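Local structure of uracil-DNA glycosylase (Epstein-Barr virus, 6LYJ) at residues N27-P31 with L48-I52; F187-G191 with F230-F236; Q90-H94 with Q155-G160. The protein is a viral member of the uracil-DNA glycosylase superfamily, an alpha/beta protein built round a four-stranded parallel sheet with helices packed against it. One frame throughout, in Å; residues are numbered along the deposited sequence.

Contact 1: residues N27-P31 with L48-I52; sequences NLLLP and LAAVI
Apolar packing joins the first modelled residues, 27-31, to one side of helix 42-59 at the edge of the fold. Three leucines of the loop, Leu-28, Leu-29 and Leu-30, meet Leu-48, Ala-49 and Ile-52 of the helix. No hydrogen bond crosses between the two segments.

Leu-28 lies over the Leu-48/Ala-49 step of the helix. Its CB sits 3.9 Å from Leu-48 CD2, and its CD2 branch reaches Ala-49 CB at 4.1 Å. The Leu-48 side chain runs at a slant to both Leu-28 and Leu-30. Its CD2 methyl touches both, with Leu-30 CD1 4.1 Å away. One helical turn on, Leu-29 and Ile-52 come tip to tip, CD1 to CD1 at 3.8 Å. Ile-52 CG1 is anti to the carbonyl carbon (chi1 -68°); with chi2 also extended, this points CD1 at the loop. There the methyl also touches the backbone, 3.7 Å from Leu-28 O.

The loop has a bend of its own. Asn-27 OD1 accepts from Leu-29 N at 3.1 Å, an Asx turn, with the donor above the carbonyl plane.

Around the contact, Leu-28 and Leu-30 also touch helix 32-38, through Leu-35 and Leu-38. Leu-30 and Leu-48 share Phe-170 of helix 167-181, and Leu-48 also packs on Trp-167 of that helix.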
# COMPACT_ATOMS: atom_id res chain seq x y z
N ASN A 27 20.55 -20.02 -3.02
CA ASN A 27 20.49 -18.56 -2.97
C ASN A 27 19.13 -18.08 -2.50
O ASN A 27 18.13 -18.17 -3.23
CB ASN A 27 20.81 -17.97 -4.35
CG ASN A 27 20.93 -16.45 -4.32
OD1 ASN A 27 21.00 -15.84 -3.25
ND2 ASN A 27 20.96 -15.84 -5.49
N LEU A 28 19.08 -17.54 -1.29
CA LEU A 28 17.86 -17.04 -0.69
C LEU A 28 17.66 -15.55 -0.90
O LEU A 28 16.75 -14.96 -0.30
CB LEU A 28 17.83 -17.37 0.81
CG LEU A 28 17.92 -18.87 1.12
CD1 LEU A 28 18.02 -19.11 2.62
CD2 LEU A 28 16.74 -19.63 0.51
N LEU A 29 18.51 -14.92 -1.72
CA LEU A 29 18.37 -13.53 -2.15
C LEU A 29 18.52 -12.52 -1.01
O LEU A 29 18.60 -11.32 -1.26
CB LEU A 29 17.02 -13.31 -2.84
CG LEU A 29 16.76 -14.14 -4.09
CD1 LEU A 29 15.32 -13.94 -4.56
CD2 LEU A 29 17.75 -13.78 -5.19
N LEU A 30 18.55 -13.00 0.22
CA LEU A 30 18.67 -12.13 1.38
C LEU A 30 20.14 -11.83 1.69
O LEU A 30 21.01 -12.66 1.44
CB LEU A 30 18.02 -12.78 2.60
CG LEU A 30 16.49 -12.79 2.64
CD1 LEU A 30 16.02 -13.73 3.73
CD2 LEU A 30 15.94 -11.40 2.86
N PRO A 31 20.42 -10.65 2.24
CA PRO A 31 21.79 -10.36 2.69
C PRO A 31 22.19 -11.27 3.84
O PRO A 31 21.35 -11.79 4.58
CB PRO A 31 21.72 -8.89 3.14
CG PRO A 31 20.41 -8.37 2.61
CD PRO A 31 19.50 -9.54 2.54
N LEU A 48 11.38 -21.17 1.65
CA LEU A 48 11.69 -19.90 1.01
C LEU A 48 12.28 -20.12 -0.38
O LEU A 48 11.90 -19.43 -1.34
CB LEU A 48 12.65 -19.09 1.89
CG LEU A 48 13.19 -17.81 1.26
CD1 LEU A 48 12.06 -16.87 0.88
CD2 LEU A 48 14.17 -17.12 2.22
N ALA A 49 13.23 -21.06 -0.50
CA ALA A 49 13.79 -21.38 -1.81
C ALA A 49 12.70 -21.80 -2.79
O ALA A 49 12.78 -21.47 -3.98
CB ALA A 49 14.84 -22.49 -1.68
N ALA A 50 11.67 -22.49 -2.30
CA ALA A 50 10.59 -22.93 -3.17
C ALA A 50 9.75 -21.76 -3.65
O ALA A 50 9.30 -21.73 -4.80
CB ALA A 50 9.72 -23.96 -2.45
N VAL A 51 9.52 -20.77 -2.77
CA VAL A 51 8.79 -19.58 -3.21
C VAL A 51 9.60 -18.83 -4.27
O VAL A 51 9.06 -18.38 -5.29
CB VAL A 51 8.45 -18.68 -2.01
CG1 VAL A 51 7.64 -17.48 -2.47
CG2 VAL A 51 7.70 -19.46 -0.95
N ILE A 52 10.90 -18.67 -4.02
CA ILE A 52 11.78 -18.03 -4.99
C ILE A 52 11.74 -18.77 -6.33
O ILE A 52 11.69 -18.15 -7.40
CB ILE A 52 13.21 -17.96 -4.42
CG1 ILE A 52 13.25 -16.97 -3.25
CG2 ILE A 52 14.21 -17.57 -5.51
CD1 ILE A 52 14.54 -17.01 -2.47

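Contact 2: residues F187-G191 with F230-F236; sequences FMLWG and FLGNNHF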
# COMPACT_ATOMS: atom_id res chain seq x y z
N PHE A 187 5.83 -0.49 15.12
CA PHE A 187 5.15 -1.13 14.00
C PHE A 187 3.95 -0.28 13.61
O PHE A 187 3.07 -0.03 14.44
CB PHE A 187 4.70 -2.55 14.35
CG PHE A 187 5.84 -3.50 14.63
CD1 PHE A 187 6.51 -3.46 15.85
CD2 PHE A 187 6.24 -4.42 13.68
CE1 PHE A 187 7.56 -4.33 16.11
CE2 PHE A 187 7.28 -5.30 13.94
CZ PHE A 187 7.94 -5.25 15.15
N MET A 188 3.91 0.18 12.36
CA MET A 188 2.83 1.02 11.85
C MET A 188 1.97 0.18 10.91
O MET A 188 2.41 -0.19 9.82
CB MET A 188 3.38 2.26 11.14
CG MET A 188 4.28 3.15 12.00
SD MET A 188 4.84 4.60 11.08
CE MET A 188 5.82 5.46 12.30
N LEU A 189 0.74 -0.11 11.34
CA LEU A 189 -0.19 -0.95 10.60
C LEU A 189 -1.37 -0.10 10.13
O LEU A 189 -2.21 0.29 10.94
CB LEU A 189 -0.66 -2.11 11.48
CG LEU A 189 0.46 -2.86 12.21
CD1 LEU A 189 -0.07 -3.99 13.07
CD2 LEU A 189 1.47 -3.38 11.21
N TRP A 190 -1.43 0.18 8.83
CA TRP A 190 -2.44 1.06 8.25
C TRP A 190 -3.43 0.24 7.43
O TRP A 190 -3.05 -0.41 6.46
CB TRP A 190 -1.78 2.11 7.36
CG TRP A 190 -0.74 2.93 8.05
CD1 TRP A 190 -0.76 3.35 9.35
CD2 TRP A 190 0.47 3.44 7.49
NE1 TRP A 190 0.37 4.08 9.63
CE2 TRP A 190 1.14 4.15 8.50
CE3 TRP A 190 1.06 3.35 6.22
CZ2 TRP A 190 2.37 4.78 8.29
CZ3 TRP A 190 2.28 3.98 6.01
CH2 TRP A 190 2.92 4.69 7.04
N GLY A 191 -4.71 0.29 7.81
CA GLY A 191 -5.74 -0.44 7.12
C GLY A 191 -5.95 -1.84 7.68
O GLY A 191 -5.22 -2.32 8.55
N PHE A 230 -6.26 8.11 9.06
CA PHE A 230 -4.82 8.21 8.83
C PHE A 230 -4.34 9.63 9.09
O PHE A 230 -3.43 9.86 9.90
CB PHE A 230 -4.45 7.77 7.42
CG PHE A 230 -2.96 7.77 7.18
CD1 PHE A 230 -2.20 6.65 7.49
CD2 PHE A 230 -2.32 8.90 6.69
CE1 PHE A 230 -0.83 6.65 7.29
CE2 PHE A 230 -0.96 8.90 6.49
CZ PHE A 230 -0.21 7.78 6.79
N LEU A 231 -4.91 10.61 8.38
CA LEU A 231 -4.56 12.00 8.63
C LEU A 231 -4.94 12.37 10.05
O LEU A 231 -6.12 12.30 10.43
CB LEU A 231 -5.26 12.91 7.62
CG LEU A 231 -4.88 14.39 7.72
CD1 LEU A 231 -3.44 14.62 7.28
CD2 LEU A 231 -5.83 15.24 6.89
N GLY A 232 -3.95 12.76 10.85
CA GLY A 232 -4.17 12.98 12.26
C GLY A 232 -3.76 11.84 13.16
O GLY A 232 -3.90 11.96 14.38
N ASN A 233 -3.27 10.73 12.61
CA ASN A 233 -2.94 9.59 13.46
C ASN A 233 -1.70 9.83 14.31
O ASN A 233 -1.50 9.13 15.30
CB ASN A 233 -2.80 8.30 12.64
CG ASN A 233 -1.61 8.31 11.69
OD1 ASN A 233 -0.71 9.14 11.78
ND2 ASN A 233 -1.59 7.35 10.78
N ASN A 234 -0.86 10.81 13.94
CA ASN A 234 0.29 11.23 14.73
C ASN A 234 1.34 10.12 14.86
O ASN A 234 2.17 10.17 15.78
CB ASN A 234 -0.15 11.71 16.12
CG ASN A 234 0.70 12.86 16.64
OD1 ASN A 234 1.15 13.71 15.88
ND2 ASN A 234 0.92 12.88 17.95
N HIS A 235 1.35 9.16 13.94
CA HIS A 235 2.17 7.96 14.13
C HIS A 235 3.66 8.25 14.10
O HIS A 235 4.43 7.59 14.80
CB HIS A 235 1.82 6.92 13.05
CG HIS A 235 0.58 6.13 13.34
ND1 HIS A 235 0.19 5.06 12.56
CD2 HIS A 235 -0.35 6.25 14.31
CE1 HIS A 235 -0.93 4.55 13.04
NE2 HIS A 235 -1.28 5.26 14.10
N PHE A 236 4.10 9.22 13.29
CA PHE A 236 5.54 9.48 13.19
C PHE A 236 6.06 10.21 14.42
O PHE A 236 7.18 9.92 14.90
CB PHE A 236 5.82 10.26 11.91
CG PHE A 236 5.39 9.54 10.67
CD1 PHE A 236 6.22 8.58 10.09
CD2 PHE A 236 4.16 9.79 10.09
CE1 PHE A 236 5.82 7.90 8.95
CE2 PHE A 236 3.76 9.11 8.95
CZ PHE A 236 4.59 8.17 8.38
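Trp-190, at the end of strand 186-190, meets Phe-230 and His-235 in an aromatic cluster. Phe-230 turns its edge to the indole face in a T-shaped pair, with planes at 88°. Its CE1 does the touching, 3.4 Å from Trp-190 CE2. Phe-230 CG is anti to the backbone N (chi1 -176°), and this swings the ring edge onto the indole. At the indole rim, Trp-190 NE1 donates to His-235 ND1 at 3.1 Å. The acceptor lies in the indole plane, while NE1 is tilted 19° from the imidazole plane. This bond satisfies the buried indole N-H and, with Phe-230 on the face, probably limits how the ring can turn.

Met-188, two residues earlier, has an extended chain. Its CE methyl ends near Phe-236 CD1 and 3.6 Å from His-235 O. Its SD lies 4.5 Å from the centroid of the Phe-236 ring, an oblique Met-aromatic contact. Phe-236 CZ also nears Trp-190 CZ2 at 4.1 Å.

Asn-233 lies behind this shell, consistent with a positioning role. Its OD1 accepts from His-235 N at 3.0 Å, an Asx turn leading into the helix. Its ND2 lies over faces of both Phe-230 and His-235, and bonds to Ser-211 OG.

The cluster joins the central parallel sheet to the start of helix 235-245. Strands 85-89 and 207-211 flank strand 186-190, and helix 113-125 adds Ile-118, Glu-121 and Leu-122 alongside.

Contact 3: residues Q90-H94 with Q155-G160; sequences QDPYH and QKGKPG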
# COMPACT_ATOMS: atom_id res chain seq x y z
N GLN A 90 1.15 -3.88 1.28
CA GLN A 90 0.52 -5.11 0.80
C GLN A 90 1.39 -5.75 -0.27
O GLN A 90 2.31 -6.51 0.05
CB GLN A 90 -0.90 -4.82 0.26
CG GLN A 90 -1.88 -4.39 1.34
CD GLN A 90 -3.25 -3.98 0.80
OE1 GLN A 90 -3.61 -4.32 -0.33
NE2 GLN A 90 -4.00 -3.25 1.61
N ASP A 91 1.13 -5.46 -1.54
CA ASP A 91 2.02 -6.00 -2.57
C ASP A 91 2.66 -4.86 -3.37
O ASP A 91 2.26 -3.70 -3.22
CB ASP A 91 1.24 -6.98 -3.46
CG ASP A 91 0.20 -6.31 -4.33
OD1 ASP A 91 -0.25 -5.18 -4.00
OD2 ASP A 91 -0.19 -6.92 -5.35
N PRO A 92 3.70 -5.13 -4.17
CA PRO A 92 4.38 -4.04 -4.87
C PRO A 92 3.49 -3.41 -5.93
O PRO A 92 2.50 -3.98 -6.38
CB PRO A 92 5.60 -4.73 -5.50
CG PRO A 92 5.78 -6.00 -4.72
CD PRO A 92 4.38 -6.42 -4.38
N TYR A 93 3.86 -2.19 -6.32
CA TYR A 93 3.24 -1.56 -7.47
C TYR A 93 3.41 -2.45 -8.70
O TYR A 93 4.45 -3.10 -8.86
CB TYR A 93 3.85 -0.18 -7.72
CG TYR A 93 3.68 0.77 -6.56
CD1 TYR A 93 2.45 1.37 -6.30
CD2 TYR A 93 4.75 1.08 -5.73
CE1 TYR A 93 2.29 2.24 -5.25
CE2 TYR A 93 4.60 1.95 -4.67
CZ TYR A 93 3.37 2.53 -4.44
OH TYR A 93 3.22 3.39 -3.38
N HIS A 94 2.40 -2.46 -9.56
CA HIS A 94 2.36 -3.43 -10.65
C HIS A 94 2.49 -2.78 -12.03
O HIS A 94 2.10 -3.38 -13.03
CB HIS A 94 1.07 -4.26 -10.58
CG HIS A 94 -0.19 -3.44 -10.48
ND1 HIS A 94 -0.74 -2.79 -11.57
CD2 HIS A 94 -1.01 -3.19 -9.44
CE1 HIS A 94 -1.84 -2.16 -11.19
NE2 HIS A 94 -2.02 -2.39 -9.90
N GLN A 155 2.59 -9.76 -10.61
CA GLN A 155 2.56 -9.76 -12.07
C GLN A 155 2.08 -8.40 -12.57
O GLN A 155 1.19 -7.78 -11.99
CB GLN A 155 1.66 -10.87 -12.60
CG GLN A 155 1.69 -11.01 -14.12
CD GLN A 155 0.75 -12.08 -14.65
OE1 GLN A 155 0.54 -13.11 -14.02
NE2 GLN A 155 0.18 -11.83 -15.83
N LYS A 156 2.71 -7.93 -13.65
CA LYS A 156 2.36 -6.64 -14.25
C LYS A 156 0.85 -6.50 -14.46
O LYS A 156 0.20 -7.38 -15.03
CB LYS A 156 3.08 -6.49 -15.59
CG LYS A 156 2.57 -5.35 -16.45
CD LYS A 156 3.26 -5.34 -17.81
CE LYS A 156 2.63 -4.32 -18.75
NZ LYS A 156 3.14 -4.48 -20.14
N GLY A 157 0.30 -5.40 -13.97
CA GLY A 157 -1.10 -5.07 -14.17
C GLY A 157 -2.09 -5.88 -13.37
O GLY A 157 -3.30 -5.67 -13.53
N LYS A 158 -1.65 -6.81 -12.53
CA LYS A 158 -2.55 -7.72 -11.82
C LYS A 158 -2.28 -7.67 -10.32
O LYS A 158 -1.52 -8.50 -9.79
CB LYS A 158 -2.42 -9.14 -12.36
CG LYS A 158 -2.99 -9.30 -13.77
CD LYS A 158 -2.83 -10.72 -14.28
CE LYS A 158 -3.63 -10.95 -15.56
NZ LYS A 158 -3.69 -9.74 -16.42
N PRO A 159 -2.87 -6.72 -9.60
CA PRO A 159 -2.66 -6.65 -8.15
C PRO A 159 -3.14 -7.92 -7.46
O PRO A 159 -4.18 -8.48 -7.81
CB PRO A 159 -3.50 -5.44 -7.73
CG PRO A 159 -4.50 -5.25 -8.85
CD PRO A 159 -3.78 -5.67 -10.09
N GLY A 160 -2.37 -8.37 -6.47
CA GLY A 160 -2.71 -9.57 -5.74
C GLY A 160 -2.42 -10.87 -6.46
O GLY A 160 -2.73 -11.94 -5.92
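The QDPYH sequence, the main part of the GQDPYH signature of the uracil-DNA glycosylase family, is held here against the loop 155-160. Two backbone N-H groups of that loop bond to it. Gly-157 N donates to His-94 O at 2.9 Å. Lys-156 CA approaches the same oxygen at 3.5 Å in a CA-H...O contact. At the other end, Gly-160 N donates to Asp-91 OD2 at 2.8 Å with 165° at the hydrogen. It comes from the syn side, 34° out of the carboxylate plane. Asp-91 CG sits between the backbone N and the carbonyl carbon (chi1 69°), which turns the carboxylate toward Gly-160 N.

The signature leaves the C-terminal end of strand 85-89 in the parallel sheet. The facing loop makes a type II turn from Gln-155 to Lys-158, closed by Lys-158 N to Gln-155 O at 3.0 Å. This turn presents Gly-157 N to His-94.

Between the two bonds the imidazole of His-94 packs on the loop. Pro-159 CD lies over one face, offset toward the rim, in a CH-pi contact 3.9 Å from the ring centroid. Gly-157 CA comes obliquely to the same ring, 3.5 Å from ND1.

Val-154 of strand 154-155 packs against Asp-91, Pro-92 and His-94. A chain of another protein covers part of the surface: one of its polar side chains hydrogen-bonds His-94 NE2, and its backbone bonds Gln-90 OE1. Pro-159 packs on a polar side chain of that chain.

Contact 2 is the buried one, contact 1 is partly buried at the edge of the fold, and contact 3 lies at the surface. Contacts 2 and 3 are linked through the parallel sheet. Strand 186-190 carries one side of contact 2, and its neighbour 85-89 runs straight into 90-94. The nearest atoms of contacts 2 and 3 are about 6 Å apart, without touching. Contact 1 lies on the opposite side of the chain's centre from contact 2. It joins a loop to helix 42-59 and does not involve the sheet. The chemistry follows the place. Contact 1 is aliphatic, contact 2 is aromatic with one buried hydrogen bond, and contact 3 relies on backbone N-H groups. Contact 3 meets another protein chain; contact 1 does not.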